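Local coordinates for tRNA (Adenine(22)-N(1))-methyltransferase (Mycoplasma capricolum subsp. capricolum, PDB 6QE6), which probably methylates N1 of adenine 22 in tRNA, and is seen here with the cofactor product S-adenosyl-L-homocysteine, at residues K60-C65 against G86-I91; L49-V54 against F82-Q87; I188-K193 against N235-Y240; E159-E164 against S200-Y205. All coordinates share one frame; numbering follows the deposited sequence.

Contact 1 (K60-C65 against G86-I91); sequences KIAYAC and GQIFTI
I88 lies against two small neighbours across the strand pair, A62 and A64. Its CG1 branch meets the CB of A62 at 4.1 Å, while its CG2 branch, anti to the backbone N, leans the other way and reaches the CB of A64 at 4.0 Å. The two alanines are shallow places beside a branched side chain, and P50 of helix 48-55 settles against both. T90, on this same side, turns its methyl CG2 toward the A64 carbonyl and packs on helix 69-81. Strands 59-66 and 88-92 run parallel and belong to a right-handed beta-alpha-beta crossover whose helix is 69-81, as in the Rossmann-like fold of class I methyltransferases; 88-92 is the outermost strand within the chain. Four backbone bonds hold the pair in step: A62 N to Q87 O, F89 N to A62 O, a nearly straight A64 N to F89 O (2.8 Å, 174°), and I91 N to A64 O. On the opposite face the bumps are larger. The Y63 ring faces the gap between F89 and I91, touching both, with CE1 4.3 Å from F89 CD2 and CD1 4.3 Å from I91 CG1; its hydroxyl is bonded to L105 N. I61 brings CB to the F89 ring edge, while C65 lays SG 4.1 Å from I91 CB, its side chain about 6 Å from the bound S-adenosyl-L-homocysteine, beside D66.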
loop_
_atom_site.group_PDB
_atom_site.type_symbol
_atom_site.label_atom_id
_atom_site.label_comp_id
_atom_site.label_asym_id
_atom_site.label_seq_id
_atom_site.Cartn_x
_atom_site.Cartn_y
_atom_site.Cartn_z
ATOM N N LYS A 60 6.471 -9.403 -17.536
ATOM C CA LYS A 60 7.547 -9.726 -18.470
ATOM C C LYS A 60 8.860 -9.115 -18.011
ATOM O O LYS A 60 9.914 -9.752 -18.115
ATOM C CB LYS A 60 7.198 -9.245 -19.884
ATOM C CG LYS A 60 5.964 -9.877 -20.500
ATOM C CD LYS A 60 6.194 -11.344 -20.850
ATOM C CE LYS A 60 5.008 -11.928 -21.623
ATOM N NZ LYS A 60 5.242 -13.362 -21.926
ATOM N N ILE A 61 8.828 -7.879 -17.515
ATOM C CA ILE A 61 10.005 -7.272 -16.908
ATOM C C ILE A 61 9.626 -6.597 -15.587
ATOM O O ILE A 61 8.450 -6.366 -15.279
ATOM C CB ILE A 61 10.706 -6.268 -17.855
ATOM C CG1 ILE A 61 9.847 -5.034 -18.091
ATOM C CG2 ILE A 61 11.097 -6.929 -19.174
ATOM C CD1 ILE A 61 10.678 -3.814 -18.440
ATOM N N ALA A 62 10.648 -6.297 -14.790
ATOM C CA ALA A 62 10.435 -5.602 -13.531
ATOM C C ALA A 62 11.553 -4.598 -13.301
ATOM O O ALA A 62 12.725 -4.868 -13.583
ATOM C CB ALA A 62 10.353 -6.574 -12.340
ATOM N N TYR A 63 11.170 -3.431 -12.809
ATOM C CA TYR A 63 12.097 -2.453 -12.259
ATOM C C TYR A 63 12.160 -2.626 -10.739
ATOM O O TYR A 63 11.142 -2.484 -10.052
ATOM C CB TYR A 63 11.645 -1.043 -12.631
ATOM C CG TYR A 63 11.609 -0.815 -14.112
ATOM C CD1 TYR A 63 12.778 -0.815 -14.875
ATOM C CD2 TYR A 63 10.417 -0.596 -14.754
ATOM C CE1 TYR A 63 12.731 -0.599 -16.251
ATOM C CE2 TYR A 63 10.366 -0.379 -16.110
ATOM C CZ TYR A 63 11.510 -0.377 -16.857
ATOM O OH TYR A 63 11.395 -0.151 -18.216
ATOM N N ALA A 64 13.339 -2.933 -10.219
ATOM C CA ALA A 64 13.527 -3.194 -8.788
ATOM C C ALA A 64 14.267 -2.001 -8.188
ATOM O O ALA A 64 15.489 -1.891 -8.318
ATOM C CB ALA A 64 14.278 -4.499 -8.565
ATOM N N CYS A 65 13.522 -1.117 -7.529
ATOM C CA CYS A 65 13.983 0.221 -7.179
ATOM C C CYS A 65 14.177 0.367 -5.680
ATOM O O CYS A 65 13.395 -0.157 -4.884
ATOM C CB CYS A 65 12.988 1.293 -7.638
ATOM S SG CYS A 65 12.198 0.955 -9.233
ATOM N N GLY A 86 18.232 -10.223 -17.631
ATOM C CA GLY A 86 17.572 -9.673 -18.797
ATOM C C GLY A 86 16.116 -9.297 -18.619
ATOM O O GLY A 86 15.495 -8.813 -19.573
ATOM N N GLN A 87 15.550 -9.514 -17.428
ATOM C CA GLN A 87 14.138 -9.250 -17.181
ATOM C C GLN A 87 13.942 -8.328 -15.984
ATOM O O GLN A 87 12.932 -7.626 -15.911
ATOM C CB GLN A 87 13.360 -10.546 -16.961
ATOM C CG GLN A 87 13.214 -11.430 -18.214
ATOM C CD GLN A 87 14.442 -12.329 -18.486
ATOM O OE1 GLN A 87 14.976 -12.980 -17.580
ATOM N NE2 GLN A 87 14.879 -12.368 -19.749
ATOM N N ILE A 88 14.878 -8.318 -15.034
ATOM C CA ILE A 88 14.771 -7.458 -13.863
ATOM C C ILE A 88 15.958 -6.505 -13.839
ATOM O O ILE A 88 17.097 -6.914 -14.079
ATOM C CB ILE A 88 14.680 -8.286 -12.569
ATOM C CG1 ILE A 88 13.463 -9.202 -12.649
ATOM C CG2 ILE A 88 14.578 -7.393 -11.344
ATOM C CD1 ILE A 88 13.318 -10.111 -11.465
ATOM N N PHE A 89 15.686 -5.230 -13.564
ATOM C CA PHE A 89 16.677 -4.162 -13.658
ATOM C C PHE A 89 16.668 -3.390 -12.354
ATOM O O PHE A 89 15.615 -2.905 -11.934
ATOM C CB PHE A 89 16.366 -3.221 -14.834
ATOM C CG PHE A 89 16.219 -3.929 -16.143
ATOM C CD1 PHE A 89 17.333 -4.289 -16.880
ATOM C CD2 PHE A 89 14.967 -4.263 -16.630
ATOM C CE1 PHE A 89 17.198 -4.975 -18.084
ATOM C CE2 PHE A 89 14.822 -4.945 -17.846
ATOM C CZ PHE A 89 15.934 -5.301 -18.567
ATOM N N THR A 90 17.824 -3.269 -11.712
ATOM C CA THR A 90 17.883 -2.498 -10.478
ATOM C C THR A 90 17.995 -1.014 -10.796
ATOM O O THR A 90 18.728 -0.610 -11.706
ATOM C CB THR A 90 19.053 -2.941 -9.603
ATOM O OG1 THR A 90 20.206 -3.155 -10.422
ATOM C CG2 THR A 90 18.714 -4.222 -8.853
ATOM N N ILE A 91 17.243 -0.206 -10.053
ATOM C CA ILE A 91 17.223 1.241 -10.215
ATOM C C ILE A 91 17.383 1.885 -8.841
ATOM O O ILE A 91 16.598 1.612 -7.925
ATOM C CB ILE A 91 15.921 1.728 -10.880
ATOM C CG1 ILE A 91 15.660 1.007 -12.210
ATOM C CG2 ILE A 91 15.938 3.258 -11.049
ATOM C CD1 ILE A 91 16.739 1.184 -13.236
#

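Contact 2 (L49-V54 against F82-Q87); sequences LPIYLV and FGLTGQ
V54 and L84 meet tip to tip, the methyl CG1 of V54 lying 3.7 Å from L84 CD2 and 3.9 Å from L84 CD1. This is a helix-to-loop contact on one flank of the Rossmann-like sheet: helix 48-55 packs against the loop that leads from helix 69-81 into strand 88-92. V54 CG1 sits anti to the backbone N (chi1 162°), which carries it out toward the loop, where it also meets the CB of Q87. One turn earlier on the helix, I51 uses its CG2 methyl twice. It approaches L84 CD1 at 4.3 Å and lies above one face of the F82 ring, offset toward the rim, with I51 running roughly perpendicular to F82. L84 is thus lodged between I51 and V54, with a further neighbour in V79 of helix 69-81.

Farther out, the loop's own backbone positions these groups. G83 has positive phi and ends helix 69-81 in a Schellman motif, turning the chain between F82 and L84 so that both side chains start toward helix 48-55. Beyond it, the loop is drawn back on itself by a backbone hydrogen bond from Q87 N to L84 O, 2.9 Å long.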
loop_
_atom_site.group_PDB
_atom_site.type_symbol
_atom_site.label_atom_id
_atom_site.label_comp_id
_atom_site.label_asym_id
_atom_site.label_seq_id
_atom_site.Cartn_x
_atom_site.Cartn_y
_atom_site.Cartn_z
ATOM N N LEU A 49 10.153 -9.903 -4.529
ATOM C CA LEU A 49 8.867 -9.744 -5.208
ATOM C C LEU A 49 9.035 -9.611 -6.721
ATOM O O LEU A 49 8.336 -10.330 -7.463
ATOM C CB LEU A 49 8.082 -8.572 -4.603
ATOM C CG LEU A 49 6.779 -8.168 -5.314
ATOM C CD1 LEU A 49 5.758 -9.289 -5.267
ATOM C CD2 LEU A 49 6.167 -6.880 -4.719
ATOM N N PRO A 50 9.912 -8.741 -7.252
ATOM C CA PRO A 50 10.155 -8.777 -8.707
ATOM C C PRO A 50 10.570 -10.144 -9.215
ATOM O O PRO A 50 10.083 -10.580 -10.266
ATOM C CB PRO A 50 11.267 -7.735 -8.901
ATOM C CG PRO A 50 11.054 -6.761 -7.815
ATOM C CD PRO A 50 10.565 -7.573 -6.631
ATOM N N ILE A 51 11.463 -10.830 -8.494
ATOM C CA ILE A 51 11.907 -12.161 -8.901
ATOM C C ILE A 51 10.726 -13.122 -8.970
ATOM O O ILE A 51 10.524 -13.807 -9.977
ATOM C CB ILE A 51 13.007 -12.667 -7.947
ATOM C CG1 ILE A 51 14.321 -11.928 -8.217
ATOM C CG2 ILE A 51 13.193 -14.179 -8.061
ATOM C CD1 ILE A 51 15.276 -11.971 -7.058
ATOM N N TYR A 52 9.915 -13.175 -7.911
ATOM C CA TYR A 52 8.739 -14.045 -7.917
ATOM C C TYR A 52 7.832 -13.756 -9.113
ATOM O O TYR A 52 7.402 -14.680 -9.820
ATOM C CB TYR A 52 7.956 -13.880 -6.614
ATOM C CG TYR A 52 6.712 -14.730 -6.551
ATOM C CD1 TYR A 52 6.757 -15.996 -5.969
ATOM C CD2 TYR A 52 5.492 -14.280 -7.079
ATOM C CE1 TYR A 52 5.633 -16.807 -5.901
ATOM C CE2 TYR A 52 4.343 -15.089 -7.023
ATOM C CZ TYR A 52 4.429 -16.357 -6.422
ATOM O OH TYR A 52 3.331 -17.189 -6.330
ATOM N N LEU A 53 7.516 -12.469 -9.339
ATOM C CA LEU A 53 6.584 -12.090 -10.400
ATOM C C LEU A 53 7.109 -12.484 -11.776
ATOM O O LEU A 53 6.347 -12.948 -12.633
ATOM C CB LEU A 53 6.312 -10.587 -10.349
ATOM C CG LEU A 53 5.498 -10.053 -9.171
ATOM C CD1 LEU A 53 5.532 -8.551 -9.199
ATOM C CD2 LEU A 53 4.069 -10.556 -9.238
ATOM N N VAL A 54 8.408 -12.306 -12.007
ATOM C CA VAL A 54 8.970 -12.709 -13.291
ATOM C C VAL A 54 8.989 -14.233 -13.416
ATOM O O VAL A 54 8.617 -14.786 -14.454
ATOM C CB VAL A 54 10.367 -12.096 -13.472
ATOM C CG1 VAL A 54 11.144 -12.845 -14.554
ATOM C CG2 VAL A 54 10.227 -10.621 -13.829
ATOM N N PHE A 82 19.340 -16.282 -10.041
ATOM C CA PHE A 82 18.191 -16.918 -10.681
ATOM C C PHE A 82 18.196 -16.763 -12.193
ATOM O O PHE A 82 17.295 -17.287 -12.857
ATOM C CB PHE A 82 16.879 -16.362 -10.116
ATOM C CG PHE A 82 16.628 -16.746 -8.682
ATOM C CD1 PHE A 82 16.039 -17.965 -8.363
ATOM C CD2 PHE A 82 16.967 -15.887 -7.653
ATOM C CE1 PHE A 82 15.805 -18.317 -7.053
ATOM C CE2 PHE A 82 16.739 -16.248 -6.338
ATOM C CZ PHE A 82 16.159 -17.458 -6.045
ATOM N N GLY A 83 19.177 -16.056 -12.747
ATOM C CA GLY A 83 19.315 -15.922 -14.187
ATOM C C GLY A 83 18.325 -14.972 -14.826
ATOM O O GLY A 83 17.863 -15.229 -15.949
ATOM N N LEU A 84 18.000 -13.864 -14.150
ATOM C CA LEU A 84 16.939 -12.968 -14.600
ATOM C C LEU A 84 17.441 -11.569 -14.945
ATOM O O LEU A 84 16.635 -10.640 -15.031
ATOM C CB LEU A 84 15.833 -12.898 -13.544
ATOM C CG LEU A 84 15.064 -14.214 -13.373
ATOM C CD1 LEU A 84 14.036 -14.171 -12.250
ATOM C CD2 LEU A 84 14.404 -14.633 -14.696
ATOM N N THR A 85 18.745 -11.392 -15.177
ATOM C CA THR A 85 19.265 -10.048 -15.412
ATOM C C THR A 85 18.700 -9.419 -16.677
ATOM O O THR A 85 18.688 -8.187 -16.787
ATOM C CB THR A 85 20.790 -10.048 -15.505
ATOM O OG1 THR A 85 21.185 -10.674 -16.728
ATOM C CG2 THR A 85 21.396 -10.798 -14.327
ATOM N N GLY A 86 18.232 -10.223 -17.631
ATOM C CA GLY A 86 17.572 -9.673 -18.797
ATOM C C GLY A 86 16.116 -9.297 -18.619
ATOM O O GLY A 86 15.495 -8.813 -19.573
ATOM N N GLN A 87 15.550 -9.514 -17.428
ATOM C CA GLN A 87 14.138 -9.250 -17.181
ATOM C C GLN A 87 13.942 -8.328 -15.984
ATOM O O GLN A 87 12.932 -7.626 -15.911
ATOM C CB GLN A 87 13.360 -10.546 -16.961
ATOM C CG GLN A 87 13.214 -11.430 -18.214
ATOM C CD GLN A 87 14.442 -12.329 -18.486
ATOM O OE1 GLN A 87 14.976 -12.980 -17.580
ATOM N NE2 GLN A 87 14.879 -12.368 -19.749
#

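Contact 3 (I188-K193 against N235-Y240); sequences IEFGSK and NKIRKY
F190 and Y240 lie alongside each other, pointing opposite ways, and join the C-terminal end of helix 185-190 to helix 225-244 in the helical part that follows the methyltransferase sheet. Aromatic contacts come first. The CB of F190 stands over the centre of the Y240 ring in a CH-pi contact, 3.5 Å from the centroid and 3° off the normal. The two rings are oblique, with planes at 46°, and F190 CD2 reaches Y240 CB at 3.6 Å. Apolar packing continues at the far end of the phenylalanine, where CZ lies 3.5 Å from I237 CG1; I237 in turn packs on L206 and I210 of helix 200-217.

The charged interaction is looser. E189 and K236 form a salt bridge whose hydrogen bond, NZ to OE1, is weak at 3.4 Å. The same carboxylate also pairs with R233 and K143, so its charge is probably shared among several cations.

Hydrogen bonding anchors the other end of Y240. With CG anti to the backbone N (chi1 -180°), its ring extends from helix 225-244 to the turn at G191, which leaves helix 185-190 with positive phi. There Y240 OH donates to G191 O at 2.7 Å, approaching from above the carbonyl plane.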
loop_
_atom_site.group_PDB
_atom_site.type_symbol
_atom_site.label_atom_id
_atom_site.label_comp_id
_atom_site.label_asym_id
_atom_site.label_seq_id
_atom_site.Cartn_x
_atom_site.Cartn_y
_atom_site.Cartn_z
ATOM N N ILE A 188 -13.792 6.801 3.532
ATOM C CA ILE A 188 -12.496 7.418 3.302
ATOM C C ILE A 188 -11.597 7.195 4.506
ATOM O O ILE A 188 -10.397 6.908 4.374
ATOM C CB ILE A 188 -12.677 8.911 2.983
ATOM C CG1 ILE A 188 -13.412 9.062 1.647
ATOM C CG2 ILE A 188 -11.348 9.610 2.942
ATOM C CD1 ILE A 188 -13.410 10.479 1.095
ATOM N N GLU A 189 -12.186 7.248 5.699
ATOM C CA GLU A 189 -11.413 7.137 6.922
ATOM C C GLU A 189 -10.921 5.711 7.146
ATOM O O GLU A 189 -9.755 5.495 7.484
ATOM C CB GLU A 189 -12.270 7.606 8.098
ATOM C CG GLU A 189 -11.565 7.475 9.412
ATOM C CD GLU A 189 -11.137 8.804 9.953
ATOM O OE1 GLU A 189 -11.711 9.817 9.483
ATOM O OE2 GLU A 189 -10.245 8.834 10.839
ATOM N N PHE A 190 -11.800 4.723 6.960
ATOM C CA PHE A 190 -11.535 3.377 7.439
ATOM C C PHE A 190 -11.599 2.289 6.384
ATOM O O PHE A 190 -11.290 1.134 6.712
ATOM C CB PHE A 190 -12.517 3.002 8.549
ATOM C CG PHE A 190 -12.484 3.914 9.717
ATOM C CD1 PHE A 190 -11.357 3.985 10.524
ATOM C CD2 PHE A 190 -13.595 4.691 10.037
ATOM C CE1 PHE A 190 -11.329 4.823 11.632
ATOM C CE2 PHE A 190 -13.586 5.529 11.155
ATOM C CZ PHE A 190 -12.447 5.592 11.954
ATOM N N GLY A 191 -12.019 2.599 5.154
ATOM C CA GLY A 191 -12.062 1.607 4.095
ATOM C C GLY A 191 -13.438 1.399 3.491
ATOM O O GLY A 191 -14.417 1.319 4.236
ATOM N N SER A 192 -13.532 1.320 2.156
ATOM C CA SER A 192 -14.797 0.994 1.491
ATOM C C SER A 192 -15.448 -0.226 2.132
ATOM O O SER A 192 -14.805 -1.269 2.281
ATOM C CB SER A 192 -14.574 0.729 -0.007
ATOM O OG SER A 192 -13.637 1.628 -0.602
ATOM N N LYS A 193 -16.724 -0.080 2.524
ATOM C CA LYS A 193 -17.479 -1.168 3.162
ATOM C C LYS A 193 -17.368 -2.472 2.388
ATOM O O LYS A 193 -17.217 -3.554 2.978
ATOM C CB LYS A 193 -18.953 -0.801 3.270
ATOM C CG LYS A 193 -19.246 0.528 3.884
ATOM C CD LYS A 193 -20.745 0.794 3.789
ATOM C CE LYS A 193 -21.107 1.705 2.621
ATOM N NZ LYS A 193 -22.126 2.718 3.048
ATOM N N ASN A 235 -16.223 7.817 18.308
ATOM C CA ASN A 235 -17.576 7.732 17.762
ATOM C C ASN A 235 -17.569 7.435 16.271
ATOM O O ASN A 235 -18.455 6.725 15.781
ATOM C CB ASN A 235 -18.343 9.027 18.017
ATOM C CG ASN A 235 -18.622 9.256 19.487
ATOM O OD1 ASN A 235 -18.615 8.316 20.293
ATOM N ND2 ASN A 235 -18.872 10.510 19.847
ATOM N N LYS A 236 -16.590 7.969 15.536
ATOM C CA LYS A 236 -16.497 7.637 14.120
ATOM C C LYS A 236 -16.225 6.152 13.942
ATOM O O LYS A 236 -16.887 5.490 13.130
ATOM C CB LYS A 236 -15.433 8.501 13.442
ATOM C CG LYS A 236 -16.043 9.709 12.729
ATOM C CD LYS A 236 -15.139 10.945 12.700
ATOM C CE LYS A 236 -13.772 10.654 12.124
ATOM N NZ LYS A 236 -13.010 11.909 11.828
ATOM N N ILE A 237 -15.303 5.598 14.745
ATOM C CA ILE A 237 -14.973 4.176 14.659
ATOM C C ILE A 237 -16.200 3.333 14.969
ATOM O O ILE A 237 -16.505 2.356 14.270
ATOM C CB ILE A 237 -13.814 3.821 15.613
ATOM C CG1 ILE A 237 -12.538 4.590 15.270
ATOM C CG2 ILE A 237 -13.550 2.327 15.592
ATOM C CD1 ILE A 237 -11.381 4.265 16.191
ATOM N N ARG A 238 -16.901 3.683 16.048
ATOM C CA ARG A 238 -18.067 2.915 16.456
ATOM C C ARG A 238 -19.135 2.937 15.374
ATOM O O ARG A 238 -19.793 1.924 15.118
ATOM C CB ARG A 238 -18.615 3.470 17.772
ATOM C CG ARG A 238 -19.948 2.870 18.167
ATOM C CD ARG A 238 -19.798 1.384 18.357
ATOM N NE ARG A 238 -18.817 1.108 19.403
ATOM C CZ ARG A 238 -18.097 -0.011 19.473
ATOM N NH1 ARG A 238 -18.236 -0.960 18.547
ATOM N NH2 ARG A 238 -17.231 -0.177 20.468
ATOM N N LYS A 239 -19.330 4.087 14.730
ATOM C CA LYS A 239 -20.253 4.131 13.604
ATOM C C LYS A 239 -19.791 3.189 12.502
ATOM O O LYS A 239 -20.565 2.349 12.023
ATOM C CB LYS A 239 -20.406 5.570 13.088
ATOM C CG LYS A 239 -21.217 6.450 14.029
ATOM C CD LYS A 239 -21.526 7.832 13.461
ATOM C CE LYS A 239 -21.562 8.899 14.569
ATOM N NZ LYS A 239 -21.449 10.302 14.056
ATOM N N TYR A 240 -18.516 3.292 12.111
ATOM C CA TYR A 240 -18.029 2.458 11.016
ATOM C C TYR A 240 -18.105 0.981 11.381
ATOM O O TYR A 240 -18.524 0.156 10.559
ATOM C CB TYR A 240 -16.601 2.846 10.624
ATOM C CG TYR A 240 -16.053 2.011 9.486
ATOM C CD1 TYR A 240 -16.278 2.367 8.161
ATOM C CD2 TYR A 240 -15.318 0.845 9.738
ATOM C CE1 TYR A 240 -15.769 1.598 7.102
ATOM C CE2 TYR A 240 -14.804 0.058 8.691
ATOM C CZ TYR A 240 -15.035 0.445 7.375
ATOM O OH TYR A 240 -14.539 -0.319 6.348
#

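Contact 4 (E159-E164 against S200-Y205); sequences ESFIYE and SLYISY
An aromatic cluster of F161, Y202 and Y205 joins strand 155-163, at one edge of the sheet within this chain, to the first turns of helix 200-217. L201, Y202 and Y205 all touch F161. Its CG is anti to the backbone N (chi1 -176°), sending the ring off the strand into the helix surface. Y202 comes over one face, its CD1 3.5 Å above the plane near the ring centre: an edge-to-face pair with centroids 4.8 Å apart and planes at 50°. Farther along, the phenylalanine tip CZ lies over the face of Y205, toward the rim and 3.6 Å from Y205 CG; those two rings remain oblique to one another. L201 takes the edge, with its CG 4.0 Å from F161 CD2, and its CD2 methyl packs on both the F161 carbonyl oxygen and the CB of Y163.

No hydrogen bond crosses between the two segments, and the hydroxyl of Y202 is bonded elsewhere, to F190 O. Y168 and W170 of the neighbouring strand 168-175 extend the cluster around F161. With the strand and helix axes 71° apart, aromatic rings bridge an 8.7 Å separation, an aromatic cluster packing a helix against the edge strand of a Rossmann-like methyltransferase sheet.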
loop_
_atom_site.group_PDB
_atom_site.type_symbol
_atom_site.label_atom_id
_atom_site.label_comp_id
_atom_site.label_asym_id
_atom_site.label_seq_id
_atom_site.Cartn_x
_atom_site.Cartn_y
_atom_site.Cartn_z
ATOM N N GLU A 159 -9.074 -3.443 -1.400
ATOM C CA GLU A 159 -8.455 -3.210 -0.113
ATOM C C GLU A 159 -8.573 -4.480 0.691
ATOM O O GLU A 159 -9.483 -5.287 0.475
ATOM C CB GLU A 159 -9.107 -2.085 0.677
ATOM C CG GLU A 159 -9.114 -0.757 0.009
ATOM C CD GLU A 159 -9.586 0.335 0.966
ATOM O OE1 GLU A 159 -10.691 0.904 0.750
ATOM O OE2 GLU A 159 -8.846 0.605 1.944
ATOM N N SER A 160 -7.637 -4.639 1.630
ATOM C CA SER A 160 -7.723 -5.698 2.625
ATOM C C SER A 160 -6.799 -5.360 3.791
ATOM O O SER A 160 -5.969 -4.445 3.719
ATOM C CB SER A 160 -7.384 -7.051 2.018
ATOM O OG SER A 160 -6.059 -7.361 2.319
ATOM N N PHE A 161 -6.958 -6.114 4.875
ATOM C CA PHE A 161 -6.304 -5.809 6.141
ATOM C C PHE A 161 -5.589 -7.062 6.612
ATOM O O PHE A 161 -6.218 -8.119 6.742
ATOM C CB PHE A 161 -7.323 -5.323 7.185
ATOM C CG PHE A 161 -6.706 -4.895 8.495
ATOM C CD1 PHE A 161 -5.914 -3.749 8.571
ATOM C CD2 PHE A 161 -6.921 -5.639 9.659
ATOM C CE1 PHE A 161 -5.343 -3.350 9.778
ATOM C CE2 PHE A 161 -6.369 -5.244 10.874
ATOM C CZ PHE A 161 -5.578 -4.103 10.933
ATOM N N ILE A 162 -4.287 -6.942 6.873
ATOM C CA ILE A 162 -3.391 -8.086 7.030
ATOM C C ILE A 162 -2.666 -8.009 8.373
ATOM O O ILE A 162 -2.152 -6.948 8.760
ATOM C CB ILE A 162 -2.370 -8.147 5.879
ATOM C CG1 ILE A 162 -3.082 -8.326 4.534
ATOM C CG2 ILE A 162 -1.330 -9.233 6.125
ATOM C CD1 ILE A 162 -2.183 -8.069 3.356
ATOM N N TYR A 163 -2.610 -9.136 9.074
ATOM C CA TYR A 163 -1.769 -9.281 10.252
ATOM C C TYR A 163 -0.592 -10.187 9.912
ATOM O O TYR A 163 -0.794 -11.317 9.461
ATOM C CB TYR A 163 -2.556 -9.864 11.431
ATOM C CG TYR A 163 -1.630 -10.321 12.527
ATOM C CD1 TYR A 163 -1.138 -9.419 13.465
ATOM C CD2 TYR A 163 -1.198 -11.652 12.595
ATOM C CE1 TYR A 163 -0.260 -9.829 14.458
ATOM C CE2 TYR A 163 -0.310 -12.071 13.578
ATOM C CZ TYR A 163 0.154 -11.162 14.512
ATOM O OH TYR A 163 1.031 -11.587 15.491
ATOM N N GLU A 164 0.633 -9.708 10.136
ATOM C CA GLU A 164 1.795 -10.580 10.005
ATOM C C GLU A 164 2.917 -10.104 10.918
ATOM O O GLU A 164 3.187 -8.905 11.008
ATOM C CB GLU A 164 2.297 -10.652 8.554
ATOM C CG GLU A 164 3.557 -11.511 8.382
ATOM C CD GLU A 164 3.914 -11.788 6.916
ATOM O OE1 GLU A 164 3.557 -10.968 6.038
ATOM O OE2 GLU A 164 4.556 -12.836 6.645
ATOM N N SER A 200 -13.877 -9.823 10.758
ATOM C CA SER A 200 -13.646 -9.898 12.201
ATOM C C SER A 200 -12.233 -9.473 12.585
ATOM O O SER A 200 -12.031 -8.928 13.676
ATOM C CB SER A 200 -13.935 -11.311 12.721
ATOM O OG SER A 200 -13.593 -12.301 11.759
ATOM N N LEU A 201 -11.242 -9.702 11.725
ATOM C CA LEU A 201 -9.895 -9.230 12.039
ATOM C C LEU A 201 -9.873 -7.706 12.172
ATOM O O LEU A 201 -9.414 -7.164 13.188
ATOM C CB LEU A 201 -8.901 -9.708 10.972
ATOM C CG LEU A 201 -7.422 -9.334 11.173
ATOM C CD1 LEU A 201 -6.828 -10.024 12.404
ATOM C CD2 LEU A 201 -6.581 -9.651 9.941
ATOM N N TYR A 202 -10.408 -7.001 11.166
ATOM C CA TYR A 202 -10.363 -5.538 11.156
ATOM C C TYR A 202 -11.269 -4.941 12.229
ATOM O O TYR A 202 -10.923 -3.931 12.858
ATOM C CB TYR A 202 -10.751 -5.016 9.762
ATOM C CG TYR A 202 -10.529 -3.545 9.539
ATOM C CD1 TYR A 202 -9.374 -2.922 9.977
ATOM C CD2 TYR A 202 -11.477 -2.770 8.869
ATOM C CE1 TYR A 202 -9.169 -1.566 9.776
ATOM C CE2 TYR A 202 -11.276 -1.402 8.654
ATOM C CZ TYR A 202 -10.120 -0.809 9.114
ATOM O OH TYR A 202 -9.904 0.538 8.917
ATOM N N ILE A 203 -12.443 -5.532 12.438
ATOM C CA ILE A 203 -13.309 -5.040 13.502
ATOM C C ILE A 203 -12.613 -5.188 14.848
ATOM O O ILE A 203 -12.633 -4.272 15.680
ATOM C CB ILE A 203 -14.670 -5.761 13.468
ATOM C CG1 ILE A 203 -15.433 -5.367 12.199
ATOM C CG2 ILE A 203 -15.483 -5.409 14.691
ATOM C CD1 ILE A 203 -16.639 -6.236 11.920
ATOM N N SER A 204 -11.949 -6.324 15.061
ATOM C CA SER A 204 -11.214 -6.541 16.302
ATOM C C SER A 204 -10.160 -5.458 16.509
ATOM O O SER A 204 -10.059 -4.864 17.593
ATOM C CB SER A 204 -10.579 -7.922 16.274
ATOM O OG SER A 204 -9.918 -8.142 17.486
ATOM N N TYR A 205 -9.392 -5.164 15.455
ATOM C CA TYR A 205 -8.400 -4.097 15.512
ATOM C C TYR A 205 -9.037 -2.753 15.877
ATOM O O TYR A 205 -8.465 -1.977 16.654
ATOM C CB TYR A 205 -7.677 -4.012 14.169
ATOM C CG TYR A 205 -6.700 -2.867 14.075
ATOM C CD1 TYR A 205 -5.371 -3.030 14.474
ATOM C CD2 TYR A 205 -7.096 -1.628 13.592
ATOM C CE1 TYR A 205 -4.471 -1.994 14.396
ATOM C CE2 TYR A 205 -6.206 -0.583 13.516
ATOM C CZ TYR A 205 -4.893 -0.775 13.913
ATOM O OH TYR A 205 -3.997 0.267 13.836
#

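How the contacts relate
Contacts 1 and 2 adjoin, their centres 7 Å apart: they share G86 and Q87, and I88 of contact 1 packs on helix 48-55 of contact 2. Contacts 3 and 4, centres 13 Å apart, are joined by a probable hydrogen bond from S192 N to E159 OE1 and by packing of Y240 on Y202. The first pair closes before the second opens, whereas the segments of contacts 3 and 4 alternate along the chain. Contacts 1 and 4 reach the same sheet at strands 88-92 and 155-163, its outermost within this chain; the centres of the two contacts are about 32 Å apart. Contacts 1 and 2 lie in the Rossmann-like part that binds the cofactor; contact 4 sets helix 200-217 on the far edge strand, and contact 3 joins the neighbouring C-terminal helices to one another.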